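Local coordinates for putative uncharacterized protein (Leishmania major, PDB 3M3I) that is of unknown function but belongs to the DUF985 branch of the cupin superfamily and forms a two-chain assembly of beta-barrel-like subunits, at residues V42-H47 / R56-T61; S80-M85 / V174-S179; A88-Q93 / S158-D163; G36-E41 / L66-S71. All coordinates share one frame; numbering follows the deposited sequence.

Contact 1 of 4, residues V42-H47 / R56-T61; sequences VVRSAH and RRHAYT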
loop_
_atom_site.group_PDB
_atom_site.type_symbol
_atom_site.label_atom_id
_atom_site.label_comp_id
_atom_site.label_asym_id
_atom_site.label_seq_id
_atom_site.Cartn_x
_atom_site.Cartn_y
_atom_site.Cartn_z
ATOM N N VAL A 42 5.505 3.083 10.066
ATOM C CA VAL A 42 6.590 2.523 9.283
ATOM C C VAL A 42 7.346 3.676 8.673
ATOM O O VAL A 42 8.433 3.993 9.128
ATOM C CB VAL A 42 6.075 1.528 8.221
ATOM C CG1 VAL A 42 7.224 0.772 7.591
ATOM C CG2 VAL A 42 5.094 0.558 8.864
ATOM N N VAL A 43 6.762 4.339 7.680
ATOM C CA VAL A 43 7.408 5.496 7.085
ATOM C C VAL A 43 6.492 6.695 6.988
ATOM O O VAL A 43 5.269 6.573 6.962
ATOM C CB VAL A 43 7.995 5.200 5.691
ATOM C CG1 VAL A 43 8.910 3.981 5.760
ATOM C CG2 VAL A 43 6.893 5.007 4.668
ATOM N N ARG A 44 7.146 7.849 6.925
ATOM C CA ARG A 44 6.530 9.151 6.781
ATOM C C ARG A 44 7.345 9.956 5.739
ATOM O O ARG A 44 8.520 10.236 5.950
ATOM C CB ARG A 44 6.527 9.848 8.155
ATOM C CG ARG A 44 5.261 9.564 8.982
ATOM C CD ARG A 44 5.503 9.306 10.466
ATOM N NE ARG A 44 5.908 10.505 11.204
ATOM C CZ ARG A 44 5.095 11.501 11.563
ATOM N NH1 ARG A 44 3.801 11.484 11.238
ATOM N NH2 ARG A 44 5.589 12.534 12.247
ATOM N N SER A 45 6.727 10.301 4.616
ATOM C CA SER A 45 7.365 11.140 3.584
ATOM C C SER A 45 8.211 12.286 4.142
ATOM O O SER A 45 7.800 12.987 5.058
ATOM C CB SER A 45 6.296 11.742 2.650
ATOM O OG SER A 45 6.881 12.581 1.639
ATOM N N ALA A 46 9.389 12.479 3.561
ATOM C CA ALA A 46 10.226 13.633 3.875
ATOM C C ALA A 46 9.576 14.939 3.404
ATOM O O ALA A 46 9.802 15.991 3.996
ATOM C CB ALA A 46 11.591 13.468 3.232
ATOM N N HIS A 47 8.766 14.848 2.345
ATOM C CA HIS A 47 8.200 16.001 1.639
ATOM C C HIS A 47 6.804 16.326 2.177
ATOM O O HIS A 47 5.958 15.442 2.293
ATOM C CB HIS A 47 8.137 15.676 0.143
ATOM C CG HIS A 47 7.472 16.724 -0.702
ATOM N ND1 HIS A 47 8.109 17.878 -1.100
ATOM C CD2 HIS A 47 6.242 16.760 -1.270
ATOM C CE1 HIS A 47 7.293 18.592 -1.852
ATOM N NE2 HIS A 47 6.155 17.934 -1.975
ATOM N N ARG A 56 -0.517 21.760 6.513
ATOM C CA ARG A 56 0.724 21.080 6.137
ATOM C C ARG A 56 0.788 19.686 6.734
ATOM O O ARG A 56 0.669 19.502 7.955
ATOM C CB ARG A 56 1.957 21.875 6.575
ATOM C CG ARG A 56 2.021 23.279 5.995
ATOM C CD ARG A 56 2.173 23.284 4.487
ATOM N NE ARG A 56 3.526 22.929 4.071
ATOM C CZ ARG A 56 3.917 22.838 2.806
ATOM N NH1 ARG A 56 3.060 23.062 1.832
ATOM N NH2 ARG A 56 5.167 22.508 2.515
ATOM N N ARG A 57 0.967 18.710 5.848
ATOM C CA ARG A 57 1.021 17.298 6.203
ATOM C C ARG A 57 2.116 16.651 5.381
ATOM O O ARG A 57 2.547 17.207 4.368
ATOM C CB ARG A 57 -0.302 16.642 5.889
ATOM C CG ARG A 57 -1.484 17.197 6.667
ATOM C CD ARG A 57 -1.568 16.625 8.069
ATOM N NE ARG A 57 -2.679 17.218 8.816
ATOM C CZ ARG A 57 -2.600 18.346 9.528
ATOM N NH1 ARG A 57 -1.458 19.019 9.610
ATOM N NH2 ARG A 57 -3.679 18.805 10.161
ATOM N N HIS A 58 2.597 15.502 5.827
ATOM C CA HIS A 58 3.480 14.680 5.010
ATOM C C HIS A 58 2.722 14.238 3.749
ATOM O O HIS A 58 1.512 14.013 3.809
ATOM C CB HIS A 58 3.946 13.442 5.796
ATOM C CG HIS A 58 4.766 13.772 7.008
ATOM N ND1 HIS A 58 4.228 13.850 8.276
ATOM C CD2 HIS A 58 6.079 14.072 7.136
ATOM C CE1 HIS A 58 5.186 14.174 9.130
ATOM N NE2 HIS A 58 6.318 14.314 8.462
ATOM N N ALA A 59 3.423 14.132 2.619
ATOM C CA ALA A 59 2.808 13.628 1.394
ATOM C C ALA A 59 1.989 12.383 1.701
ATOM O O ALA A 59 0.817 12.305 1.357
ATOM C CB ALA A 59 3.857 13.315 0.331
ATOM N N TYR A 60 2.637 11.416 2.346
ATOM C CA TYR A 60 1.992 10.193 2.797
ATOM C C TYR A 60 2.582 9.755 4.130
ATOM O O TYR A 60 3.666 10.177 4.512
ATOM C CB TYR A 60 2.177 9.076 1.777
ATOM C CG TYR A 60 3.608 8.604 1.667
ATOM C CD1 TYR A 60 4.064 7.523 2.393
ATOM C CD2 TYR A 60 4.510 9.256 0.848
ATOM C CE1 TYR A 60 5.372 7.110 2.305
ATOM C CE2 TYR A 60 5.832 8.840 0.756
ATOM C CZ TYR A 60 6.254 7.767 1.493
ATOM O OH TYR A 60 7.560 7.352 1.404
ATOM N N THR A 61 1.835 8.908 4.821
ATOM C CA THR A 61 2.271 8.211 6.009
ATOM C C THR A 61 1.754 6.801 5.829
ATOM O O THR A 61 0.709 6.615 5.226
ATOM C CB THR A 61 1.689 8.841 7.294
ATOM O OG1 THR A 61 0.268 8.881 7.216
ATOM C CG2 THR A 61 2.204 10.268 7.506
#

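Contact 2 of 4, residues S80-M85 / V174-S179; sequences SDETWM and VSCIVS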
loop_
_atom_site.group_PDB
_atom_site.type_symbol
_atom_site.label_atom_id
_atom_site.label_comp_id
_atom_site.label_asym_id
_atom_site.label_seq_id
_atom_site.Cartn_x
_atom_site.Cartn_y
_atom_site.Cartn_z
ATOM N N SER A 80 -8.228 12.746 4.689
ATOM C CA SER A 80 -7.578 12.293 3.470
ATOM C C SER A 80 -7.948 10.832 3.192
ATOM O O SER A 80 -8.427 10.139 4.079
ATOM C CB SER A 80 -6.067 12.437 3.613
ATOM O OG SER A 80 -5.722 13.759 3.973
ATOM N N ASP A 81 -7.724 10.388 1.951
ATOM C CA ASP A 81 -7.958 8.996 1.541
ATOM C C ASP A 81 -7.030 8.062 2.295
ATOM O O ASP A 81 -5.891 8.417 2.588
ATOM C CB ASP A 81 -7.655 8.778 0.053
ATOM C CG ASP A 81 -8.544 9.568 -0.871
ATOM O OD1 ASP A 81 -8.148 9.720 -2.042
ATOM O OD2 ASP A 81 -9.627 10.027 -0.459
ATOM N N GLU A 82 -7.504 6.856 2.570
ATOM C CA GLU A 82 -6.674 5.823 3.156
ATOM C C GLU A 82 -6.785 4.515 2.360
ATOM O O GLU A 82 -7.875 3.971 2.181
ATOM C CB GLU A 82 -7.077 5.598 4.600
ATOM C CG GLU A 82 -6.224 4.551 5.287
ATOM C CD GLU A 82 -6.579 4.357 6.741
ATOM O OE1 GLU A 82 -7.787 4.324 7.068
ATOM O OE2 GLU A 82 -5.637 4.225 7.541
ATOM N N THR A 83 -5.644 4.011 1.908
ATOM C CA THR A 83 -5.603 2.839 1.044
ATOM C C THR A 83 -5.163 1.624 1.852
ATOM O O THR A 83 -4.134 1.672 2.526
ATOM C CB THR A 83 -4.642 3.061 -0.171
ATOM O OG1 THR A 83 -5.121 4.144 -0.984
ATOM C CG2 THR A 83 -4.548 1.821 -1.012
ATOM N N TRP A 84 -5.941 0.545 1.753
ATOM C CA TRP A 84 -5.757 -0.692 2.521
ATOM C C TRP A 84 -5.270 -1.853 1.647
ATOM O O TRP A 84 -5.975 -2.246 0.746
ATOM C CB TRP A 84 -7.102 -1.096 3.122
ATOM C CG TRP A 84 -7.583 -0.151 4.140
ATOM C CD1 TRP A 84 -7.965 1.142 3.944
ATOM C CD2 TRP A 84 -7.746 -0.415 5.532
ATOM N NE1 TRP A 84 -8.348 1.706 5.133
ATOM C CE2 TRP A 84 -8.217 0.774 6.128
ATOM C CE3 TRP A 84 -7.526 -1.538 6.337
ATOM C CZ2 TRP A 84 -8.473 0.877 7.486
ATOM C CZ3 TRP A 84 -7.791 -1.444 7.690
ATOM C CH2 TRP A 84 -8.261 -0.239 8.256
ATOM N N MET A 85 -4.103 -2.424 1.954
ATOM C CA MET A 85 -3.486 -3.502 1.165
ATOM C C MET A 85 -3.409 -4.801 1.964
ATOM O O MET A 85 -2.765 -4.821 2.991
ATOM C CB MET A 85 -2.048 -3.139 0.793
ATOM C CG MET A 85 -1.856 -2.460 -0.535
ATOM S SD MET A 85 -2.050 -0.681 -0.566
ATOM C CE MET A 85 -1.247 -0.126 0.937
ATOM N N VAL A 174 -2.875 -6.025 7.437
ATOM C CA VAL A 174 -2.813 -5.207 6.239
ATOM C C VAL A 174 -1.750 -4.132 6.413
ATOM O O VAL A 174 -1.152 -3.996 7.476
ATOM C CB VAL A 174 -4.192 -4.504 5.911
ATOM C CG1 VAL A 174 -5.264 -5.506 5.576
ATOM C CG2 VAL A 174 -4.646 -3.602 7.053
ATOM N N SER A 175 -1.518 -3.386 5.340
ATOM C CA SER A 175 -0.852 -2.105 5.413
ATOM C C SER A 175 -1.868 -1.048 5.034
ATOM O O SER A 175 -2.713 -1.290 4.182
ATOM C CB SER A 175 0.341 -2.056 4.466
ATOM O OG SER A 175 1.374 -2.892 4.919
ATOM N N CYS A 176 -1.790 0.109 5.694
ATOM C CA CYS A 176 -2.588 1.266 5.340
ATOM C C CYS A 176 -1.687 2.437 4.962
ATOM O O CYS A 176 -0.666 2.679 5.601
ATOM C CB CYS A 176 -3.484 1.670 6.500
ATOM S SG CYS A 176 -4.549 0.371 7.110
ATOM N N ILE A 177 -2.075 3.177 3.927
ATOM C CA ILE A 177 -1.362 4.402 3.546
ATOM C C ILE A 177 -2.358 5.544 3.525
ATOM O O ILE A 177 -3.345 5.459 2.827
ATOM C CB ILE A 177 -0.706 4.250 2.158
ATOM C CG1 ILE A 177 0.165 3.000 2.124
ATOM C CG2 ILE A 177 0.142 5.451 1.802
ATOM C CD1 ILE A 177 0.653 2.692 0.737
ATOM N N VAL A 178 -2.125 6.588 4.316
ATOM C CA VAL A 178 -2.951 7.788 4.256
ATOM C C VAL A 178 -2.188 8.857 3.489
ATOM O O VAL A 178 -1.020 9.087 3.767
ATOM C CB VAL A 178 -3.340 8.300 5.658
ATOM C CG1 VAL A 178 -4.404 9.385 5.543
ATOM C CG2 VAL A 178 -3.836 7.159 6.528
ATOM N N SER A 179 -2.833 9.458 2.490
ATOM C CA SER A 179 -2.214 10.504 1.655
ATOM C C SER A 179 -3.232 11.507 1.111
ATOM O O SER A 179 -4.181 11.116 0.414
ATOM C CB SER A 179 -1.461 9.904 0.476
ATOM O OG SER A 179 -1.039 10.922 -0.421
HETATM O O HOH W 1 -6.601 12.089 -0.184
#

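Contact 3 of 4, residues A88-Q93 / S158-D163; sequences AGDPLQ and SSVAAD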
loop_
_atom_site.group_PDB
_atom_site.type_symbol
_atom_site.label_atom_id
_atom_site.label_comp_id
_atom_site.label_asym_id
_atom_site.label_seq_id
_atom_site.Cartn_x
_atom_site.Cartn_y
_atom_site.Cartn_z
ATOM N N ALA A 88 -1.892 -10.764 4.868
ATOM C CA ALA A 88 -2.059 -12.109 5.446
ATOM C C ALA A 88 -3.326 -12.299 6.314
ATOM O O ALA A 88 -4.008 -11.340 6.673
ATOM C CB ALA A 88 -0.813 -12.503 6.244
ATOM N N GLY A 89 -3.621 -13.564 6.619
ATOM C CA GLY A 89 -4.744 -13.944 7.482
ATOM C C GLY A 89 -6.081 -13.922 6.769
ATOM O O GLY A 89 -6.147 -13.979 5.547
ATOM N N ASP A 90 -7.149 -13.834 7.547
ATOM C CA ASP A 90 -8.493 -13.643 7.006
ATOM C C ASP A 90 -8.693 -12.320 6.233
ATOM O O ASP A 90 -7.950 -11.329 6.440
ATOM C CB ASP A 90 -9.523 -13.678 8.136
ATOM C CG ASP A 90 -9.570 -15.015 8.861
ATOM O OD1 ASP A 90 -9.586 -16.088 8.203
ATOM O OD2 ASP A 90 -9.613 -14.985 10.110
ATOM N N PRO A 91 -9.722 -12.287 5.355
ATOM C CA PRO A 91 -10.186 -11.023 4.800
ATOM C C PRO A 91 -10.603 -10.049 5.866
ATOM O O PRO A 91 -11.167 -10.448 6.884
ATOM C CB PRO A 91 -11.420 -11.411 3.975
ATOM C CG PRO A 91 -11.737 -12.790 4.331
ATOM C CD PRO A 91 -10.447 -13.419 4.763
ATOM N N LEU A 92 -10.339 -8.776 5.608
ATOM C CA LEU A 92 -10.709 -7.690 6.489
ATOM C C LEU A 92 -12.008 -7.086 5.947
ATOM O O LEU A 92 -12.063 -6.663 4.782
ATOM C CB LEU A 92 -9.600 -6.643 6.466
ATOM C CG LEU A 92 -9.473 -5.659 7.622
ATOM C CD1 LEU A 92 -8.500 -6.190 8.657
ATOM C CD2 LEU A 92 -8.981 -4.334 7.092
ATOM N N GLN A 93 -13.051 -7.057 6.766
ATOM C CA GLN A 93 -14.297 -6.444 6.356
ATOM C C GLN A 93 -14.285 -4.984 6.752
ATOM O O GLN A 93 -14.198 -4.649 7.937
ATOM C CB GLN A 93 -15.501 -7.153 6.961
ATOM C CG GLN A 93 -16.805 -6.669 6.372
ATOM C CD GLN A 93 -18.011 -7.394 6.905
ATOM O OE1 GLN A 93 -17.958 -8.579 7.198
ATOM N NE2 GLN A 93 -19.115 -6.685 7.010
ATOM N N SER A 158 -13.387 -1.307 10.790
ATOM C CA SER A 158 -13.076 -2.630 10.279
ATOM C C SER A 158 -13.304 -3.752 11.286
ATOM O O SER A 158 -13.330 -3.514 12.483
ATOM C CB SER A 158 -11.652 -2.673 9.709
ATOM O OG SER A 158 -10.671 -2.782 10.717
ATOM N N SER A 159 -13.513 -4.971 10.768
ATOM C CA SER A 159 -13.746 -6.148 11.602
ATOM C C SER A 159 -13.331 -7.424 10.893
ATOM O O SER A 159 -13.143 -7.440 9.671
ATOM C CB SER A 159 -15.218 -6.251 12.026
ATOM O OG SER A 159 -16.051 -6.557 10.929
ATOM N N VAL A 160 -13.190 -8.493 11.672
ATOM C CA VAL A 160 -12.888 -9.820 11.138
ATOM C C VAL A 160 -13.870 -10.823 11.721
ATOM O O VAL A 160 -14.181 -10.769 12.911
ATOM C CB VAL A 160 -11.465 -10.267 11.500
ATOM C CG1 VAL A 160 -11.102 -11.543 10.738
ATOM C CG2 VAL A 160 -10.463 -9.151 11.218
ATOM N N ALA A 161 -14.342 -11.735 10.875
ATOM C CA ALA A 161 -15.334 -12.737 11.263
ATOM C C ALA A 161 -14.727 -13.776 12.207
ATOM O O ALA A 161 -13.551 -14.139 12.072
ATOM C CB ALA A 161 -15.921 -13.429 10.012
ATOM N N ALA A 162 -15.541 -14.250 13.152
ATOM C CA ALA A 162 -15.095 -15.228 14.144
ATOM C C ALA A 162 -14.997 -16.609 13.529
ATOM O O ALA A 162 -13.984 -17.293 13.691
ATOM C CB ALA A 162 -16.033 -15.250 15.324
ATOM N N ASP A 163 -16.041 -17.004 12.802
ATOM C CA ASP A 163 -16.135 -18.341 12.228
ATOM C C ASP A 163 -16.478 -18.307 10.735
ATOM O O ASP A 163 -16.500 -17.243 10.115
ATOM C CB ASP A 163 -17.191 -19.156 12.988
HETATM O O HOH W 2 -13.297 -11.750 7.849
#

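Contact 4 of 4, residues G36-E41 / L66-S71; sequences GGYYSE and LCTPES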
loop_
_atom_site.group_PDB
_atom_site.type_symbol
_atom_site.label_atom_id
_atom_site.label_comp_id
_atom_site.label_asym_id
_atom_site.label_seq_id
_atom_site.Cartn_x
_atom_site.Cartn_y
_atom_site.Cartn_z
ATOM N N GLY A 36 -9.019 0.917 17.713
ATOM C CA GLY A 36 -9.103 -0.495 18.042
ATOM C C GLY A 36 -8.030 -1.167 17.228
ATOM O O GLY A 36 -7.263 -0.478 16.558
ATOM N N GLY A 37 -7.957 -2.493 17.270
ATOM C CA GLY A 37 -6.936 -3.219 16.537
ATOM C C GLY A 37 -5.522 -2.815 16.897
ATOM O O GLY A 37 -5.312 -2.088 17.838
ATOM N N TYR A 38 -4.554 -3.286 16.117
ATOM C CA TYR A 38 -3.138 -3.115 16.442
ATOM C C TYR A 38 -2.392 -2.402 15.302
ATOM O O TYR A 38 -2.820 -2.448 14.155
ATOM C CB TYR A 38 -2.530 -4.480 16.785
ATOM C CG TYR A 38 -3.288 -5.172 17.914
ATOM C CD1 TYR A 38 -4.464 -5.869 17.665
ATOM C CD2 TYR A 38 -2.843 -5.105 19.230
ATOM C CE1 TYR A 38 -5.175 -6.488 18.688
ATOM C CE2 TYR A 38 -3.544 -5.725 20.260
ATOM C CZ TYR A 38 -4.716 -6.410 19.980
ATOM O OH TYR A 38 -5.427 -7.032 20.996
ATOM N N TYR A 39 -1.294 -1.712 15.615
ATOM C CA TYR A 39 -0.580 -0.968 14.588
ATOM C C TYR A 39 0.869 -0.585 14.898
ATOM O O TYR A 39 1.334 -0.723 16.006
ATOM C CB TYR A 39 -1.367 0.293 14.234
ATOM C CG TYR A 39 -0.973 1.515 15.012
ATOM C CD1 TYR A 39 -0.502 2.651 14.363
ATOM C CD2 TYR A 39 -1.080 1.550 16.390
ATOM C CE1 TYR A 39 -0.147 3.772 15.071
ATOM C CE2 TYR A 39 -0.720 2.666 17.102
ATOM C CZ TYR A 39 -0.256 3.770 16.438
ATOM O OH TYR A 39 0.090 4.898 17.144
ATOM N N SER A 40 1.574 -0.115 13.872
ATOM C CA SER A 40 2.815 0.623 14.076
ATOM C C SER A 40 3.123 1.501 12.870
ATOM O O SER A 40 2.859 1.123 11.750
ATOM C CB SER A 40 3.981 -0.320 14.349
ATOM O OG SER A 40 4.207 -1.145 13.232
ATOM N N GLU A 41 3.685 2.672 13.120
ATOM C CA GLU A 41 4.187 3.533 12.066
ATOM C C GLU A 41 5.380 2.859 11.371
ATOM O O GLU A 41 6.140 2.126 11.991
ATOM C CB GLU A 41 4.563 4.909 12.635
ATOM C CG GLU A 41 3.364 5.668 13.214
ATOM C CD GLU A 41 3.714 7.058 13.762
ATOM O OE1 GLU A 41 4.561 7.755 13.157
ATOM O OE2 GLU A 41 3.127 7.471 14.795
ATOM N N LEU A 66 -3.333 -4.478 12.082
ATOM C CA LEU A 66 -3.906 -5.814 12.314
ATOM C C LEU A 66 -5.213 -5.694 13.103
ATOM O O LEU A 66 -5.345 -4.867 14.002
ATOM C CB LEU A 66 -2.888 -6.735 12.999
ATOM C CG LEU A 66 -3.265 -8.177 13.391
ATOM C CD1 LEU A 66 -2.029 -9.095 13.481
ATOM C CD2 LEU A 66 -4.021 -8.206 14.713
ATOM N N CYS A 67 -6.175 -6.533 12.740
ATOM C CA CYS A 67 -7.537 -6.509 13.273
ATOM C C CYS A 67 -7.873 -7.936 13.729
ATOM O O CYS A 67 -7.453 -8.889 13.098
ATOM C CB CYS A 67 -8.473 -6.057 12.160
ATOM S SG CYS A 67 -10.126 -5.469 12.602
ATOM N N THR A 68 -8.606 -8.068 14.831
ATOM C CA THR A 68 -9.045 -9.365 15.355
ATOM C C THR A 68 -10.550 -9.305 15.619
ATOM O O THR A 68 -11.130 -8.229 15.588
ATOM C CB THR A 68 -8.304 -9.726 16.662
ATOM O OG1 THR A 68 -8.326 -8.601 17.549
ATOM C CG2 THR A 68 -6.855 -10.105 16.391
ATOM N N PRO A 69 -11.194 -10.460 15.870
ATOM C CA PRO A 69 -12.619 -10.411 16.242
ATOM C C PRO A 69 -12.884 -9.716 17.589
ATOM O O PRO A 69 -13.929 -9.094 17.759
ATOM C CB PRO A 69 -13.025 -11.886 16.286
ATOM C CG PRO A 69 -11.997 -12.600 15.485
ATOM C CD PRO A 69 -10.732 -11.844 15.678
ATOM N N GLU A 70 -11.936 -9.817 18.520
ATOM C CA GLU A 70 -12.037 -9.158 19.826
ATOM C C GLU A 70 -11.576 -7.692 19.776
ATOM O O GLU A 70 -11.827 -6.946 20.718
ATOM C CB GLU A 70 -11.234 -9.929 20.883
ATOM C CG GLU A 70 -11.793 -11.329 21.218
ATOM C CD GLU A 70 -11.183 -11.948 22.495
ATOM O OE1 GLU A 70 -10.288 -11.308 23.097
ATOM O OE2 GLU A 70 -11.594 -13.067 22.902
ATOM N N SER A 71 -10.911 -7.283 18.686
ATOM C CA SER A 71 -10.417 -5.907 18.531
ATOM C C SER A 71 -10.705 -5.294 17.144
ATOM O O SER A 71 -9.801 -5.074 16.344
ATOM C CB SER A 71 -8.920 -5.840 18.837
ATOM O OG SER A 71 -8.543 -4.528 19.215
#

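Contact 1 of 4, residues V42-H47 / R56-T61
One face of the Arg44 guanidinium meets CE1 of the His58 ring, NH2 being 3.5 Å from it. The two planes are 57° apart, so this is an oblique contact and not a stack. The arginine chain bends at chi2 and chi3. That bend sets the guanidinium beside that atom, while Arg44 CB lies over one face of the ring. Arg44 CG lies 3.5 Å from Thr61 CG2. Arg44 and Thr61 point the same way, as a non-hydrogen-bonded antiparallel pair. The His58 ring also turns an edge to the backbone of 42-47, and its CD2 is 2.9 Å from Ser45 O. The fold at this place is the antiparallel sheet of a cupin, where strands 38-44 and 56-67 pair and the first of them runs out into a turn. Ser45 N donates to Tyr60 O at 3.1 Å. Ser45 CB packs on the Tyr60 ring, 3.5 Å from CE2, and the backbone of Ser45 covers one ring face. Val43 CG2 meets the same ring at its edge, 3.5 Å from Tyr60 CE1. Tyr60 OH bonds to Asp81 of the second subunit, which ties the ring to the dimer interface. Ser45 OG stands anti to the backbone N (chi1 179°) and accepts from His47 N at 3.0 Å, an ST turn. Beyond the turn, Ala59 N donates to His47 O at 2.9 Å, with an N-H...O angle of 160°.

Contact 2 of 4, residues S80-M85 / V174-S179
This is a regular pairing of two antiparallel strands in the larger sheet of the cupin fold. Strands 81-87 and 172-179 are neighbours there, and the axes of 81-85 and 174-179 come within 4.6 Å. Thr83 and Ile177 form a hydrogen-bonded pair, with Thr83 N to Ile177 O and Ile177 N to Thr83 O both 2.9 Å. Met85 and Ser175 form the next such pair. At the other end a water bridges Asp81 N and Ser179 O. The two faces of the sheet differ. On the face of Thr83, Met85 and Ile177, the methionine chain bends at chi2 and chi3 and puts Met85 CE 3.4 Å from Ile177 CD1. This face meets the second subunit, where Met85 packs on Met85 and Ile177 on Ile177 of that chain. On the face of Glu82, Trp84, Cys176 and Val178, Glu82 is extended and OE2 comes 3.5 Å from Cys176 CB. Val174 CG2 reaches the indole at Trp84 CE3, 3.6 Å away. Strands 92-98 and 155-159 pack against the tryptophan on this inner side. Cys176 SG lies over the six-membered ring of Trp84, 3.5 Å from its centroid and 8° off the ring normal.

Contact 3 of 4, residues A88-Q93 / S158-D163
Gln93 and Ser159 face each other as a hydrogen-bonded antiparallel pair, and with Val160 they bury the most surface in this contact. Gln93 N donates to Ser159 O at 2.9 Å, with the donor close to the line of the carbonyl bond. Ser159 N returns a bond to Gln93 O, also 2.9 Å, in the plane of that carbonyl. The Gln93 side chain leaves with CG anti to the backbone N (chi1 -171°) and runs on extended past strand 130-136, where it touches Arg133 and Leu135. Its nearest touch to the other segment is Gln93 CB, 3.6 Å from Ser159 O. Ser159 OG sits on the same face of the sheet, but its hydrogen bond goes to His95. The pair belongs to the five-stranded antiparallel sheet of this cupin domain, in which strand 92-98 lies between strands 130-136 and 155-159. Segment 88-93 enters that sheet after a corner at Ala88, so it links the two sheets of the fold. Past the pair, Val160 takes up the contact. Val160 CG1 touches Asp90 CB at 3.7 Å, and the two side chains cross at about a right angle. The carboxylate of Asp90 also comes near this methyl, but it is held by the backbone N-H groups of Gln168, Ala169 and Gly170. Leu92 packs from the inner side, with CD2 4.1 Å from Ser158 CB. Where the backbones part, a water continues the link. It donates to Pro91 O at 2.7 Å and accepts from Ala161 N at 3.2 Å.

Contact 4 of 4, residues G36-E41 / L66-S71
Leu66 O accepts from Tyr38 N at 2.8 Å, the shortest polar bond of the contact. The bond is nearly straight, with an N-H...O angle of 169°, and the donor lies in the carbonyl plane. Leu66 N donates back to Tyr38 O at 2.9 Å, but here the donor stands above the carbonyl plane. The two side chains lie on one face of the sheet. Tyr38 CG is anti to the carbonyl carbon (chi1 -56°), which sets the ring beside segment 66-71, with its CD1 and CE1 side nearest. Tyr38 CD1 meets Leu66 CD2 at 3.8 Å, and its CE1 meets Ser71 CB, also at 3.8 Å. Thr68 OG1 lies in the ring plane at the edge, 4.0 Å from Tyr38 CE1. Helix 21-27 packs against this group too: Ile25 touches Tyr38, and Trp24 touches Leu66. Just before the strand, Gly37 N donates to Ser71 OG at 2.9 Å. That bond is bent. It joins the loop before strand 38-44 to the loop after strand 56-67. Gly37 has a positive phi, which suits glycine, and the place where a side chain would begin is taken by Leu66 O. The whole is an end of an antiparallel strand pair, 38-44 with 56-67, in the larger sheet of a cupin fold, with the N-terminal helix covering one face.

How the contacts relate
Contacts 1 and 4 hold the same two strands, 38-44 and 56-67, at opposite ends of their pairing, with centres 22 Å apart. Contacts 1, 2 and 3 are buried and contact 4 partly so; only contacts 1 and 2 touch the second subunit. Contact 2 is the most central and the most regular, a ladder with a sulfur-aromatic contact on one face and the subunit interface on the other. It adjoins contact 1 through strands 56-67 and 172-179, where Ala59 O meets Ser179 OG. Contact 3 lies in the second sheet, with a single two-bond backbone pair, a bridging water and light side-chain packing. Leu92 packs on Trp84 of contact 2 and on Cys67 of contact 4, joining the two sheets.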